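Uncharacterized protein (Escherichia coli O157:H7, PDB 4ZV9) is of unknown function but, as a member of the dienelactone hydrolase family with an alpha/beta-hydrolase fold, probably acts as a hydrolase. Local coordinates at residues 38-42 / 118-122; 31-35 / 62-66; 108-112 / 138-143. All coordinates share one frame; numbering follows the deposited sequence.

Interaction 1. Residues 38-42 / 118-122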
loop_
_atom_site.group_PDB
_atom_site.type_symbol
_atom_site.label_atom_id
_atom_site.label_comp_id
_atom_site.label_asym_id
_atom_site.label_seq_id
_atom_site.Cartn_x
_atom_site.Cartn_y
_atom_site.Cartn_z
HETATM N N MSE A 38 -16.771 -3.499 -15.385
HETATM C CA MSE A 38 -15.494 -3.626 -16.079
HETATM C C MSE A 38 -15.702 -4.437 -17.329
HETATM O O MSE A 38 -16.159 -5.577 -17.278
HETATM C CB MSE A 38 -14.444 -4.250 -15.159
HETATM C CG MSE A 38 -14.575 -5.765 -15.009
HETATM SE SE MSE A 38 -13.937 -6.401 -13.262
HETATM C CE MSE A 38 -12.293 -5.347 -12.998
ATOM N N SER A 39 -15.399 -3.841 -18.473
ATOM C CA SER A 39 -15.518 -4.550 -19.734
ATOM C C SER A 39 -14.220 -5.336 -19.935
ATOM O O SER A 39 -14.216 -6.562 -19.894
ATOM C CB SER A 39 -15.772 -3.576 -20.897
ATOM O OG SER A 39 -14.623 -2.804 -21.171
ATOM N N GLY A 40 -13.115 -4.622 -20.099
ATOM C CA GLY A 40 -11.825 -5.258 -20.385
ATOM C C GLY A 40 -10.958 -5.485 -19.164
ATOM O O GLY A 40 -11.404 -5.311 -18.030
ATOM N N LYS A 41 -9.710 -5.846 -19.409
ATOM C CA LYS A 41 -8.738 -6.028 -18.345
ATOM C C LYS A 41 -8.455 -4.687 -17.659
ATOM O O LYS A 41 -8.452 -3.625 -18.286
ATOM C CB LYS A 41 -7.440 -6.623 -18.881
ATOM C CG LYS A 41 -7.524 -8.093 -19.293
ATOM C CD LYS A 41 -6.237 -8.492 -20.019
ATOM C CE LYS A 41 -6.106 -9.984 -20.213
ATOM N NZ LYS A 41 -5.772 -10.692 -18.947
ATOM N N THR A 42 -8.222 -4.744 -16.353
ATOM C CA THR A 42 -8.037 -3.559 -15.527
ATOM C C THR A 42 -6.692 -3.635 -14.784
ATOM O O THR A 42 -6.301 -4.707 -14.349
ATOM C CB THR A 42 -9.192 -3.502 -14.486
ATOM O OG1 THR A 42 -10.461 -3.633 -15.152
ATOM C CG2 THR A 42 -9.187 -2.210 -13.680
ATOM N N PRO A 118 -6.389 -13.089 -14.189
ATOM C CA PRO A 118 -7.029 -13.045 -15.514
ATOM C C PRO A 118 -7.753 -11.750 -15.874
ATOM O O PRO A 118 -7.686 -11.325 -17.033
ATOM C CB PRO A 118 -8.021 -14.235 -15.487
ATOM C CG PRO A 118 -7.526 -15.131 -14.402
ATOM C CD PRO A 118 -6.913 -14.210 -13.376
ATOM N N GLN A 119 -8.432 -11.125 -14.910
ATOM C CA GLN A 119 -9.161 -9.889 -15.183
ATOM C C GLN A 119 -8.297 -8.643 -15.074
ATOM O O GLN A 119 -8.753 -7.545 -15.411
ATOM C CB GLN A 119 -10.375 -9.741 -14.260
ATOM C CG GLN A 119 -11.439 -10.782 -14.497
ATOM C CD GLN A 119 -12.566 -10.679 -13.488
ATOM O OE1 GLN A 119 -12.356 -10.246 -12.373
ATOM N NE2 GLN A 119 -13.764 -11.078 -13.880
ATOM N N ALA A 120 -7.024 -8.817 -14.713
ATOM C CA ALA A 120 -6.084 -7.706 -14.666
ATOM C C ALA A 120 -5.221 -7.598 -15.949
ATOM O O ALA A 120 -5.137 -8.535 -16.738
ATOM C CB ALA A 120 -5.187 -7.848 -13.472
ATOM N N THR A 121 -4.619 -6.430 -16.159
ATOM C CA THR A 121 -3.818 -6.175 -17.370
ATOM C C THR A 121 -2.428 -6.764 -17.281
ATOM O O THR A 121 -1.753 -6.920 -18.294
ATOM C CB THR A 121 -3.604 -4.663 -17.598
ATOM O OG1 THR A 121 -3.013 -4.065 -16.430
ATOM C CG2 THR A 121 -4.931 -3.962 -17.905
ATOM N N GLY A 122 -1.970 -7.020 -16.063
ATOM C CA GLY A 122 -0.585 -7.443 -15.860
ATOM C C GLY A 122 0.239 -6.377 -15.162
ATOM O O GLY A 122 1.280 -6.691 -14.589
#

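Interaction 2. Residues 31-35 / 62-66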
loop_
_atom_site.group_PDB
_atom_site.type_symbol
_atom_site.label_atom_id
_atom_site.label_comp_id
_atom_site.label_asym_id
_atom_site.label_seq_id
_atom_site.Cartn_x
_atom_site.Cartn_y
_atom_site.Cartn_z
ATOM N N TYR A 31 -8.523 -9.144 0.909
ATOM C CA TYR A 31 -9.738 -8.441 0.535
ATOM C C TYR A 31 -9.537 -7.894 -0.876
ATOM O O TYR A 31 -8.673 -7.023 -1.107
ATOM C CB TYR A 31 -9.978 -7.320 1.538
ATOM C CG TYR A 31 -11.274 -6.539 1.397
ATOM C CD1 TYR A 31 -12.511 -7.157 1.535
ATOM C CD2 TYR A 31 -11.250 -5.157 1.227
ATOM C CE1 TYR A 31 -13.685 -6.416 1.484
ATOM C CE2 TYR A 31 -12.419 -4.415 1.179
ATOM C CZ TYR A 31 -13.623 -5.038 1.278
ATOM O OH TYR A 31 -14.777 -4.281 1.215
ATOM N N LEU A 32 -10.265 -8.450 -1.835
ATOM C CA LEU A 32 -10.148 -8.066 -3.231
ATOM C C LEU A 32 -11.344 -7.193 -3.626
ATOM O O LEU A 32 -12.487 -7.631 -3.474
ATOM C CB LEU A 32 -10.145 -9.325 -4.107
ATOM C CG LEU A 32 -10.006 -9.147 -5.630
ATOM C CD1 LEU A 32 -8.600 -8.716 -5.981
ATOM C CD2 LEU A 32 -10.314 -10.463 -6.340
ATOM N N VAL A 33 -11.091 -5.988 -4.153
ATOM C CA VAL A 33 -12.170 -5.109 -4.579
ATOM C C VAL A 33 -11.971 -4.691 -6.032
ATOM O O VAL A 33 -10.895 -4.215 -6.392
ATOM C CB VAL A 33 -12.275 -3.831 -3.722
ATOM C CG1 VAL A 33 -13.626 -3.162 -3.966
ATOM C CG2 VAL A 33 -12.135 -4.151 -2.242
ATOM N N LYS A 34 -13.011 -4.846 -6.854
ATOM C CA LYS A 34 -12.966 -4.498 -8.278
ATOM C C LYS A 34 -14.013 -3.450 -8.611
ATOM O O LYS A 34 -15.038 -3.363 -7.924
ATOM C CB LYS A 34 -13.350 -5.705 -9.130
ATOM C CG LYS A 34 -12.533 -6.948 -8.929
ATOM C CD LYS A 34 -13.181 -8.135 -9.631
ATOM C CE LYS A 34 -12.328 -9.372 -9.433
ATOM N NZ LYS A 34 -12.986 -10.615 -9.904
ATOM N N PRO A 35 -13.791 -2.674 -9.685
ATOM C CA PRO A 35 -14.857 -1.820 -10.184
ATOM C C PRO A 35 -16.001 -2.745 -10.618
ATOM O O PRO A 35 -15.741 -3.785 -11.228
ATOM C CB PRO A 35 -14.226 -1.124 -11.411
ATOM C CG PRO A 35 -12.758 -1.194 -11.183
ATOM C CD PRO A 35 -12.521 -2.464 -10.401
ATOM N N ALA A 62 -9.039 0.119 0.196
ATOM C CA ALA A 62 -9.131 -0.783 -0.944
ATOM C C ALA A 62 -10.354 -0.443 -1.785
ATOM O O ALA A 62 -10.275 -0.409 -3.024
ATOM C CB ALA A 62 -9.140 -2.223 -0.495
ATOM N N ARG A 63 -11.474 -0.166 -1.136
ATOM C CA ARG A 63 -12.672 0.238 -1.852
ATOM C C ARG A 63 -12.490 1.590 -2.562
ATOM O O ARG A 63 -12.971 1.761 -3.683
ATOM C CB ARG A 63 -13.888 0.266 -0.935
ATOM C CG ARG A 63 -14.290 -1.106 -0.410
ATOM C CD ARG A 63 -15.651 -1.073 0.283
ATOM N NE ARG A 63 -15.666 -0.263 1.495
ATOM C CZ ARG A 63 -15.370 -0.697 2.713
ATOM N NH1 ARG A 63 -14.971 -1.951 2.930
ATOM N NH2 ARG A 63 -15.444 0.139 3.737
ATOM N N ARG A 64 -11.758 2.520 -1.952
ATOM C CA ARG A 64 -11.471 3.817 -2.608
ATOM C C ARG A 64 -10.651 3.614 -3.887
ATOM O O ARG A 64 -10.872 4.293 -4.879
ATOM C CB ARG A 64 -10.718 4.763 -1.689
ATOM C CG ARG A 64 -11.456 5.075 -0.392
ATOM C CD ARG A 64 -10.625 5.972 0.511
ATOM N NE ARG A 64 -11.038 5.832 1.895
ATOM C CZ ARG A 64 -10.510 6.490 2.913
ATOM N NH1 ARG A 64 -9.565 7.407 2.708
ATOM N NH2 ARG A 64 -10.957 6.248 4.147
ATOM N N VAL A 65 -9.712 2.678 -3.848
ATOM C CA VAL A 65 -8.927 2.344 -5.017
ATOM C C VAL A 65 -9.808 1.788 -6.136
ATOM O O VAL A 65 -9.643 2.148 -7.310
ATOM C CB VAL A 65 -7.797 1.345 -4.672
ATOM C CG1 VAL A 65 -7.088 0.870 -5.931
ATOM C CG2 VAL A 65 -6.800 2.009 -3.725
ATOM N N ALA A 66 -10.727 0.899 -5.788
ATOM C CA ALA A 66 -11.637 0.342 -6.779
ATOM C C ALA A 66 -12.576 1.416 -7.335
ATOM O O ALA A 66 -12.925 1.378 -8.511
ATOM C CB ALA A 66 -12.432 -0.828 -6.198
#

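Interaction 3. Residues 108-112 / 138-143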
loop_
_atom_site.group_PDB
_atom_site.type_symbol
_atom_site.label_atom_id
_atom_site.label_comp_id
_atom_site.label_asym_id
_atom_site.label_seq_id
_atom_site.Cartn_x
_atom_site.Cartn_y
_atom_site.Cartn_z
ATOM N N PHE A 108 4.634 -9.410 -1.301
ATOM C CA PHE A 108 5.319 -9.622 -2.577
ATOM C C PHE A 108 4.536 -10.639 -3.414
ATOM O O PHE A 108 4.325 -10.433 -4.607
ATOM C CB PHE A 108 6.758 -10.099 -2.335
ATOM C CG PHE A 108 7.715 -9.015 -1.875
ATOM C CD1 PHE A 108 7.275 -7.744 -1.523
ATOM C CD2 PHE A 108 9.055 -9.314 -1.687
ATOM C CE1 PHE A 108 8.167 -6.769 -1.070
ATOM C CE2 PHE A 108 9.957 -8.344 -1.246
ATOM C CZ PHE A 108 9.505 -7.074 -0.924
ATOM N N ALA A 109 4.054 -11.703 -2.772
ATOM C CA ALA A 109 3.265 -12.727 -3.455
ATOM C C ALA A 109 1.937 -12.147 -3.987
ATOM O O ALA A 109 1.436 -12.577 -5.015
ATOM C CB ALA A 109 2.989 -13.892 -2.525
ATOM N N ALA A 110 1.378 -11.170 -3.282
ATOM C CA ALA A 110 0.155 -10.509 -3.734
ATOM C C ALA A 110 0.424 -9.724 -5.037
ATOM O O ALA A 110 -0.417 -9.719 -5.949
ATOM C CB ALA A 110 -0.374 -9.575 -2.673
ATOM N N ILE A 111 1.591 -9.107 -5.137
ATOM C CA ILE A 111 1.980 -8.422 -6.375
ATOM C C ILE A 111 1.997 -9.436 -7.527
ATOM O O ILE A 111 1.442 -9.197 -8.610
ATOM C CB ILE A 111 3.364 -7.756 -6.267
ATOM C CG1 ILE A 111 3.325 -6.607 -5.265
ATOM C CG2 ILE A 111 3.827 -7.228 -7.641
ATOM C CD1 ILE A 111 4.693 -6.046 -4.884
ATOM N N GLU A 112 2.636 -10.569 -7.294
ATOM C CA GLU A 112 2.759 -11.588 -8.333
ATOM C C GLU A 112 1.403 -12.158 -8.739
ATOM O O GLU A 112 1.164 -12.394 -9.913
ATOM C CB GLU A 112 3.745 -12.695 -7.901
ATOM C CG GLU A 112 5.168 -12.185 -7.702
ATOM C CD GLU A 112 6.168 -13.276 -7.354
ATOM O OE1 GLU A 112 5.874 -14.480 -7.614
ATOM O OE2 GLU A 112 7.252 -12.909 -6.823
ATOM N N ALA A 138 10.256 -1.467 -0.288
ATOM C CA ALA A 138 10.926 -2.744 -0.465
ATOM C C ALA A 138 10.473 -3.425 -1.753
ATOM O O ALA A 138 11.277 -4.047 -2.465
ATOM C CB ALA A 138 10.677 -3.634 0.731
ATOM N N ALA A 139 9.192 -3.295 -2.076
ATOM C CA ALA A 139 8.675 -3.847 -3.332
ATOM C C ALA A 139 9.291 -3.144 -4.541
ATOM O O ALA A 139 9.599 -3.799 -5.556
ATOM C CB ALA A 139 7.153 -3.743 -3.381
ATOM N N ALA A 140 9.489 -1.826 -4.441
ATOM C CA ALA A 140 10.127 -1.084 -5.522
ATOM C C ALA A 140 11.550 -1.597 -5.763
ATOM O O ALA A 140 12.006 -1.651 -6.894
ATOM C CB ALA A 140 10.147 0.406 -5.219
ATOM N N VAL A 141 12.245 -1.953 -4.685
ATOM C CA VAL A 141 13.576 -2.520 -4.786
ATOM C C VAL A 141 13.530 -3.894 -5.450
ATOM O O VAL A 141 14.318 -4.189 -6.343
ATOM C CB VAL A 141 14.246 -2.641 -3.395
ATOM C CG1 VAL A 141 15.483 -3.537 -3.439
ATOM C CG2 VAL A 141 14.598 -1.266 -2.851
ATOM N N ALA A 142 12.588 -4.728 -5.036
ATOM C CA ALA A 142 12.531 -6.111 -5.509
ATOM C C ALA A 142 11.936 -6.384 -6.905
ATOM O O ALA A 142 12.286 -7.377 -7.517
ATOM C CB ALA A 142 11.791 -6.952 -4.476
ATOM N N TYR A 143 11.015 -5.548 -7.380
ATOM C CA TYR A 143 10.293 -5.807 -8.635
ATOM C C TYR A 143 10.545 -4.740 -9.689
ATOM O O TYR A 143 9.871 -3.712 -9.696
ATOM C CB TYR A 143 8.777 -5.943 -8.365
ATOM C CG TYR A 143 8.462 -7.206 -7.600
ATOM C CD1 TYR A 143 8.506 -7.231 -6.215
ATOM C CD2 TYR A 143 8.175 -8.398 -8.270
ATOM C CE1 TYR A 143 8.246 -8.396 -5.516
ATOM C CE2 TYR A 143 7.918 -9.568 -7.580
ATOM C CZ TYR A 143 7.959 -9.561 -6.204
ATOM O OH TYR A 143 7.718 -10.714 -5.505
#

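Interaction 1. Residues 38-42 / 118-122
T42 and A120 form a single parallel beta bridge, CA to CA 4.7 Å, where strand 42-48 of the alpha/beta-hydrolase sheet begins and the short strand 120-121 approaches the chain's corner at G122. Two backbone bonds, both using T42, define the bridge. T42 N donates to Q119 O over 3.0 Å, in the plane of that carbonyl and with 158° at the hydrogen. T42 O in turn accepts from T121 N, also at 3.0 Å, but this bond is more bent (138° at the hydrogen) and its donor stands above the T42 carbonyl plane. CA-H...O contacts from K41 to Q119 O and from A120 to T42 O supplement the pairing.

The bridged side chains diverge, that of T42 lying on I71 of strand 71-75. The polar work across the contact falls to K41. Its aliphatic chain runs extended alongside the A120 carbonyl, with CD 3.5 Å from A120 O, and then bends at the last torsion (chi4 -74°) to bring the ammonium back to the backbone. There K41 NZ bonds to P118 O at 2.8 Å, tilted from that carbonyl plane, and to A120 O at 3.2 Å, almost in line with the C=O. One ammonium thus bridges the carbonyls of P118 and A120, which probably steadies the chain as it enters the short strand. Q119 heads the other way: its OE1 bonds K34 NZ, and the selenium of the poorly ordered M38 comes only loosely near it. T121 CG2 packs against K41 CB at 3.8 Å. T121 OG1 occupies the position between its own backbone N and carbonyl carbon, where it bonds K123 N, while T121 CG2 is 3.6 Å from K41 O.

Interaction 2. Residues 31-35 / 62-66
Y31 OH accepts a hydrogen bond from R63 NH1 at 2.9 Å. The hydroxyl lies in the guanidinium plane, met at its edge, and the ring is turned nearly perpendicular to that plane. Two conformations create this meeting: Y31 carries CG anti to its backbone N (chi1 -175°), sending the ring out to the helix, and R63 bends at chi3 (-65°). Further bonds fix the guanidinium, from NE to V5 O and from NH2 to D60.

Nearer the base of the ring, A62 CB lies at its edge, 4.0 Å from Y31 CD2. V33 straddles one helical turn with its two methyls. V33 CG1 presses on A66 CB at 3.4 Å, tighter than ordinary carbon contact, while V33 CG2 meets A62 CB at 4.0 Å. P35 CG ends the row, 3.7 Å from A66 O.

Strand 31-35 and helix 62-66 run nearly parallel, their axes 7.3 Å apart at an angle of 22°. The strand lies between 12-21 and 71-75, with I12 touching V33, R63 and A66, while V65 packs on W227 of helix 220-237.

Interaction 3. Residues 108-112 / 138-143
The ring of Y143 turns its edge to the face of F108 in a T-shaped pair, with centroids 5.5 Å apart and planes at 83°. Y143 CE1 does the touching, 3.7 Å from F108 CG, and Y143 OH reaches past the ring to lie 3.4 Å from F108 CB. Around the rest of the F108 ring helix 132-142 supplies small groups. F108 CE1 is 3.7 Å from A139 CA, F108 CZ approaches the A138 methyl at the ring edge, and F108 CE2 meets A142 CB. The phenyl ring thereby lies against the helix backbone at A139 CA and A138 O.

These helices, 100-116 and 132-142, lead into and out of strand 123-128 in the alpha/beta-hydrolase fold, and their local axes lie 11.4 Å apart at a crossing angle of -57°. Helix 132-142 starts soon after the modified C130, the position expected for the nucleophile in this family. Toward the sheet, I111 CD1 fills the corner against A139 CB at 3.7 Å, with I126 touching both residues.

The same end of the Y143 ring carries the polar contact: its hydroxyl donates to E112 OE2 at 2.6 Å. E112 reaches it with an extended chain crossing the tyrosine at about a right angle, the carboxylate turned 66° from the ring plane. The bond uses the anti side of E112 OE2, an oxygen that also bonds O3 of a bound glycerol.

All three contacts belong to one alpha/beta-hydrolase domain and are built around its central mixed sheet. Interactions 1 and 2 have centres about 14 Å apart and touch directly through Q119 OE1 and K34 NZ, 2.6 Å apart. Interaction 3 lies about 20 Å from interaction 1 and about 19 Å from interaction 2, between centres, without touching either. Along the sequence, interaction 2 closes before interaction 3 opens, whereas interaction 1 alternates with both. Interaction 1 alone joins early chain, the entry to strand 42-48, to the later connection from helix 100-116 to strand 123-128; interaction 2 packs helix 56-67 on early strand 28-35, and interaction 3 pairs the helices before and after strand 123-128.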